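Local atomic coordinates of nucleoporin NUP82 (PDB entry 5CWW), a protein that serves as a structural component of the nuclear pore complex and probably also as a docking partner for transiently associated nuclear transport factors. Residues B[255-261]-B[390-396]; B[423-428]-B[439-443]. All coordinates share one frame; numbering follows the deposited sequence.

Contact 1 of 2, residues B[255-261]-B[390-396]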
# COMPACT_ATOMS: atom_id res chain seq x y z
N ALA B 255 3.92 3.81 3.36
CA ALA B 255 2.95 4.42 4.27
C ALA B 255 1.66 3.61 4.28
O ALA B 255 1.08 3.37 5.34
CB ALA B 255 2.68 5.86 3.88
N ALA B 256 1.21 3.21 3.10
CA ALA B 256 -0.01 2.42 2.98
C ALA B 256 -0.16 1.83 1.59
O ALA B 256 0.46 2.31 0.63
CB ALA B 256 -1.23 3.26 3.33
N ALA B 257 -0.99 0.81 1.48
CA ALA B 257 -1.29 0.17 0.20
C ALA B 257 -2.76 -0.20 0.15
O ALA B 257 -3.38 -0.44 1.19
CB ALA B 257 -0.42 -1.05 0.00
N CYS B 258 -3.31 -0.24 -1.05
CA CYS B 258 -4.70 -0.62 -1.22
C CYS B 258 -4.96 -1.20 -2.60
O CYS B 258 -4.20 -0.96 -3.54
CB CYS B 258 -5.61 0.59 -0.99
SG CYS B 258 -5.44 1.88 -2.24
N PHE B 259 -6.02 -2.00 -2.69
CA PHE B 259 -6.61 -2.37 -3.97
C PHE B 259 -7.73 -1.39 -4.26
O PHE B 259 -8.30 -0.80 -3.33
CB PHE B 259 -7.14 -3.80 -3.95
CG PHE B 259 -6.08 -4.85 -4.03
CD1 PHE B 259 -5.42 -5.10 -5.22
CD2 PHE B 259 -5.74 -5.60 -2.92
CE1 PHE B 259 -4.44 -6.07 -5.30
CE2 PHE B 259 -4.76 -6.57 -2.99
CZ PHE B 259 -4.11 -6.81 -4.18
N PRO B 260 -8.06 -1.19 -5.54
CA PRO B 260 -9.24 -0.37 -5.81
C PRO B 260 -10.48 -0.96 -5.17
O PRO B 260 -10.57 -2.18 -4.97
CB PRO B 260 -9.34 -0.39 -7.34
CG PRO B 260 -7.94 -0.54 -7.78
CD PRO B 260 -7.31 -1.48 -6.77
N THR B 261 -11.41 -0.08 -4.83
CA THR B 261 -12.76 -0.46 -4.44
C THR B 261 -13.28 -1.47 -5.45
O THR B 261 -13.05 -1.31 -6.65
CB THR B 261 -13.68 0.77 -4.39
OG1 THR B 261 -13.66 1.43 -5.67
CG2 THR B 261 -13.21 1.76 -3.33
N LYS B 390 0.58 9.64 4.06
CA LYS B 390 0.22 8.79 5.19
C LYS B 390 -0.88 7.79 4.83
O LYS B 390 -1.05 6.79 5.52
CB LYS B 390 -0.22 9.66 6.37
CG LYS B 390 0.94 10.38 7.05
CD LYS B 390 1.84 9.40 7.82
CE LYS B 390 3.21 9.97 8.12
NZ LYS B 390 3.13 11.17 8.99
N ASP B 391 -1.62 8.06 3.76
CA ASP B 391 -2.62 7.10 3.30
C ASP B 391 -2.90 7.25 1.82
O ASP B 391 -2.60 8.27 1.21
CB ASP B 391 -3.92 7.27 4.08
CG ASP B 391 -4.72 5.97 4.18
OD1 ASP B 391 -4.39 5.01 3.46
OD2 ASP B 391 -5.68 5.92 4.97
N ILE B 392 -3.46 6.19 1.24
CA ILE B 392 -3.85 6.19 -0.16
C ILE B 392 -5.19 5.49 -0.29
O ILE B 392 -5.45 4.49 0.38
CB ILE B 392 -2.79 5.50 -1.05
CG1 ILE B 392 -3.21 5.54 -2.52
CG2 ILE B 392 -2.54 4.06 -0.58
CD1 ILE B 392 -2.12 5.14 -3.49
N TYR B 393 -6.05 6.03 -1.15
CA TYR B 393 -7.38 5.48 -1.37
C TYR B 393 -7.74 5.59 -2.84
O TYR B 393 -7.79 6.69 -3.39
CB TYR B 393 -8.41 6.20 -0.50
CG TYR B 393 -9.84 5.80 -0.79
CD1 TYR B 393 -10.33 4.56 -0.40
CD2 TYR B 393 -10.71 6.67 -1.44
CE1 TYR B 393 -11.63 4.19 -0.66
CE2 TYR B 393 -12.01 6.31 -1.70
CZ TYR B 393 -12.47 5.07 -1.31
OH TYR B 393 -13.77 4.72 -1.57
N VAL B 394 -7.98 4.45 -3.47
CA VAL B 394 -8.19 4.41 -4.91
C VAL B 394 -9.59 3.93 -5.27
O VAL B 394 -10.03 2.86 -4.85
CB VAL B 394 -7.17 3.49 -5.60
CG1 VAL B 394 -7.36 3.51 -7.11
CG2 VAL B 394 -5.76 3.92 -5.23
N ILE B 395 -10.30 4.75 -6.04
CA ILE B 395 -11.60 4.38 -6.58
C ILE B 395 -11.38 3.88 -8.00
O ILE B 395 -11.06 4.65 -8.90
CB ILE B 395 -12.57 5.57 -6.57
CG1 ILE B 395 -12.65 6.17 -5.16
CG2 ILE B 395 -13.96 5.12 -7.02
CD1 ILE B 395 -13.29 7.53 -5.12
N GLY B 396 -11.55 2.57 -8.19
CA GLY B 396 -11.29 1.96 -9.47
C GLY B 396 -12.26 2.42 -10.54
O GLY B 396 -13.41 2.74 -10.25
O HOH W 1 -9.02 1.79 -2.44
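Two neighbouring blades of the beta-propeller formed by this part of NUP82 meet through their inner strands: 254-258 is an edge strand of one sheet and 389-395 an edge strand of the next. The strands run the same way, 15° apart with axes 5.3 Å from each other, and side chains fill the gap between them. CG2 of I392 reaches A256, lying 3.7 Å from its carbonyl O and close to its methyl. Further on, C258 points SG at the strand opposite; with chi1 at 67° the sulfur sits between its own backbone N and carbonyl carbon, 3.6 Å from CG2 of V394 and near CG2 of I392. After P260, whose ring lies alongside V394, the polar contacts begin. The N-H of T261 donates to O of V394 at 3.2 Å, almost in line with the carbonyl. OG1 of T261 accepts a weak bond from N of G396, and CG2 of T261 lies 3.5 Å from OH of Y393, a hydroxyl bonded to O of P499. One water bridges the blades, donating to O of F259 and accepting from N of V394 at 3.0 Å. D391 turns OD1 back onto N of I392, and its OD2 forms a salt bridge with R47. Side-chain packing thus joins the blades along the two facing strands, and direct and water-mediated hydrogen bonds add to it at the F259-T261 end.

Contact 2 of 2, residues B[423-428]-B[439-443]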
# COMPACT_ATOMS: atom_id res chain seq x y z
N LEU B 423 -17.40 6.72 -12.80
CA LEU B 423 -16.40 7.25 -13.72
C LEU B 423 -15.53 6.15 -14.33
O LEU B 423 -15.01 5.29 -13.62
CB LEU B 423 -15.51 8.27 -13.00
CG LEU B 423 -14.49 9.01 -13.86
CD1 LEU B 423 -15.18 9.93 -14.85
CD2 LEU B 423 -13.53 9.80 -12.98
N SER B 424 -15.36 6.21 -15.64
CA SER B 424 -14.54 5.23 -16.36
C SER B 424 -13.04 5.52 -16.22
O SER B 424 -12.27 5.28 -17.15
CB SER B 424 -14.93 5.20 -17.84
OG SER B 424 -14.80 6.49 -18.42
N LEU B 425 -12.64 6.03 -15.06
CA LEU B 425 -11.24 6.31 -14.78
C LEU B 425 -10.93 5.99 -13.32
O LEU B 425 -11.77 6.20 -12.45
CB LEU B 425 -10.90 7.77 -15.05
CG LEU B 425 -11.08 8.34 -16.46
CD1 LEU B 425 -10.93 9.85 -16.40
CD2 LEU B 425 -10.08 7.74 -17.43
N ASN B 426 -9.74 5.48 -13.06
CA ASN B 426 -9.27 5.33 -11.70
C ASN B 426 -9.08 6.70 -11.06
O ASN B 426 -8.57 7.63 -11.71
CB ASN B 426 -7.97 4.53 -11.63
CG ASN B 426 -8.09 3.17 -12.27
OD1 ASN B 426 -8.90 2.34 -11.84
ND2 ASN B 426 -7.27 2.91 -13.28
N ILE B 427 -9.51 6.84 -9.82
CA ILE B 427 -9.26 8.05 -9.04
C ILE B 427 -8.35 7.70 -7.88
O ILE B 427 -8.71 6.88 -7.03
CB ILE B 427 -10.57 8.68 -8.52
CG1 ILE B 427 -11.54 8.91 -9.69
CG2 ILE B 427 -10.26 10.00 -7.82
CD1 ILE B 427 -12.91 9.43 -9.27
N ILE B 428 -7.17 8.30 -7.87
CA ILE B 428 -6.19 8.04 -6.83
C ILE B 428 -6.19 9.20 -5.84
O ILE B 428 -5.86 10.33 -6.19
CB ILE B 428 -4.77 7.84 -7.42
CG1 ILE B 428 -4.72 6.55 -8.25
CG2 ILE B 428 -3.72 7.74 -6.32
CD1 ILE B 428 -5.33 6.63 -9.63
N ILE B 439 -6.58 14.77 -5.13
CA ILE B 439 -7.40 13.93 -6.00
C ILE B 439 -6.78 13.88 -7.38
O ILE B 439 -6.72 14.89 -8.08
CB ILE B 439 -8.85 14.46 -6.09
CG1 ILE B 439 -9.44 14.68 -4.70
CG2 ILE B 439 -9.71 13.50 -6.91
CD1 ILE B 439 -9.46 13.44 -3.83
N CYS B 440 -6.31 12.70 -7.77
CA CYS B 440 -5.65 12.51 -9.05
C CYS B 440 -6.46 11.60 -9.96
O CYS B 440 -7.11 10.66 -9.49
CB CYS B 440 -4.25 11.92 -8.84
SG CYS B 440 -3.24 12.87 -7.69
N LEU B 441 -6.40 11.87 -11.26
CA LEU B 441 -7.10 11.07 -12.25
C LEU B 441 -6.10 10.29 -13.10
O LEU B 441 -5.10 10.85 -13.56
CB LEU B 441 -7.98 11.94 -13.14
CG LEU B 441 -9.05 12.77 -12.43
CD1 LEU B 441 -9.69 13.75 -13.40
CD2 LEU B 441 -10.10 11.86 -11.81
N ASP B 442 -6.38 9.01 -13.29
CA ASP B 442 -5.55 8.16 -14.13
C ASP B 442 -5.96 8.29 -15.59
O ASP B 442 -6.72 7.48 -16.11
CB ASP B 442 -5.64 6.71 -13.67
CG ASP B 442 -4.76 5.78 -14.48
OD1 ASP B 442 -3.84 6.28 -15.17
OD2 ASP B 442 -4.98 4.55 -14.42
N ILE B 443 -5.46 9.34 -16.23
CA ILE B 443 -5.80 9.65 -17.62
C ILE B 443 -5.24 8.62 -18.59
O ILE B 443 -5.88 8.26 -19.57
CB ILE B 443 -5.26 11.05 -18.02
CG1 ILE B 443 -5.77 12.12 -17.05
CG2 ILE B 443 -5.64 11.39 -19.45
CD1 ILE B 443 -7.28 12.22 -16.95
O HOH W 2 -8.04 5.23 -15.42
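I427 and L441 face each other across a beta hairpin, strands 427-432 and 437-441, within one sheet of the propeller. They form an antiparallel non-hydrogen-bonded pair, and the next pair, I428 with C440, is hydrogen-bonded: N of I428 donates to O of C440 and N of C440 to O of I428, both at 2.9 Å. On the face carrying I427 the packing is close. CG2 of I427, anti to its backbone N, is set 3.7 Å from CG2 of I439, while its CG1 branch lies alongside L441, 3.9 Å from CD2. The same CD2 also meets L423 CD2, the two leucines crossing at about a right angle, and helix 518-526 covers this side with V519 against I427 and W518 against L441. Toward D442 the contact turns polar; it is loose only where L425 meets I443. CD2 of L425 packs 3.6 Å from O of D442, but its CD1 is 4.4 Å from CD1 of I443, which is partly exposed and packs on an apolar side chain of another protein's chain. A water fits between the two segments here, accepting from N of N426 and donating to O of D442. D442, the centre of an inverse gamma turn, donates its N-H to O of N426 at 3.0 Å. Its carboxylate is also tied to the backbone N of G445 and V446, while OD1 of N426 takes the N-H of E397. The amide and carboxylate planes are nearly coplanar, 18° apart, and ND2 of N426 donates in its amide plane to the anti lone pair of D442 OD2, 3.0 Å away.

Overall arrangement
Both contacts are buried and share one sheet, with centres about 12 Å apart, but they do different work in it. Contact 1 lies about 5 Å from the centre of the chain and joins that sheet to the preceding blade across its inner edge. Contact 2, about 16 Å from the centre, lies within the sheet, at the open end of a hairpin that also meets the chain of another protein. Contact 2 adds backbone pairing and an amide-carboxylate bond to its apolar packing, whereas contact 1 relies mostly on small and branched apolar groups. Strand 389-395 borders 427-432, and N of I395 probably donates to O of I427, linking the two contacts directly.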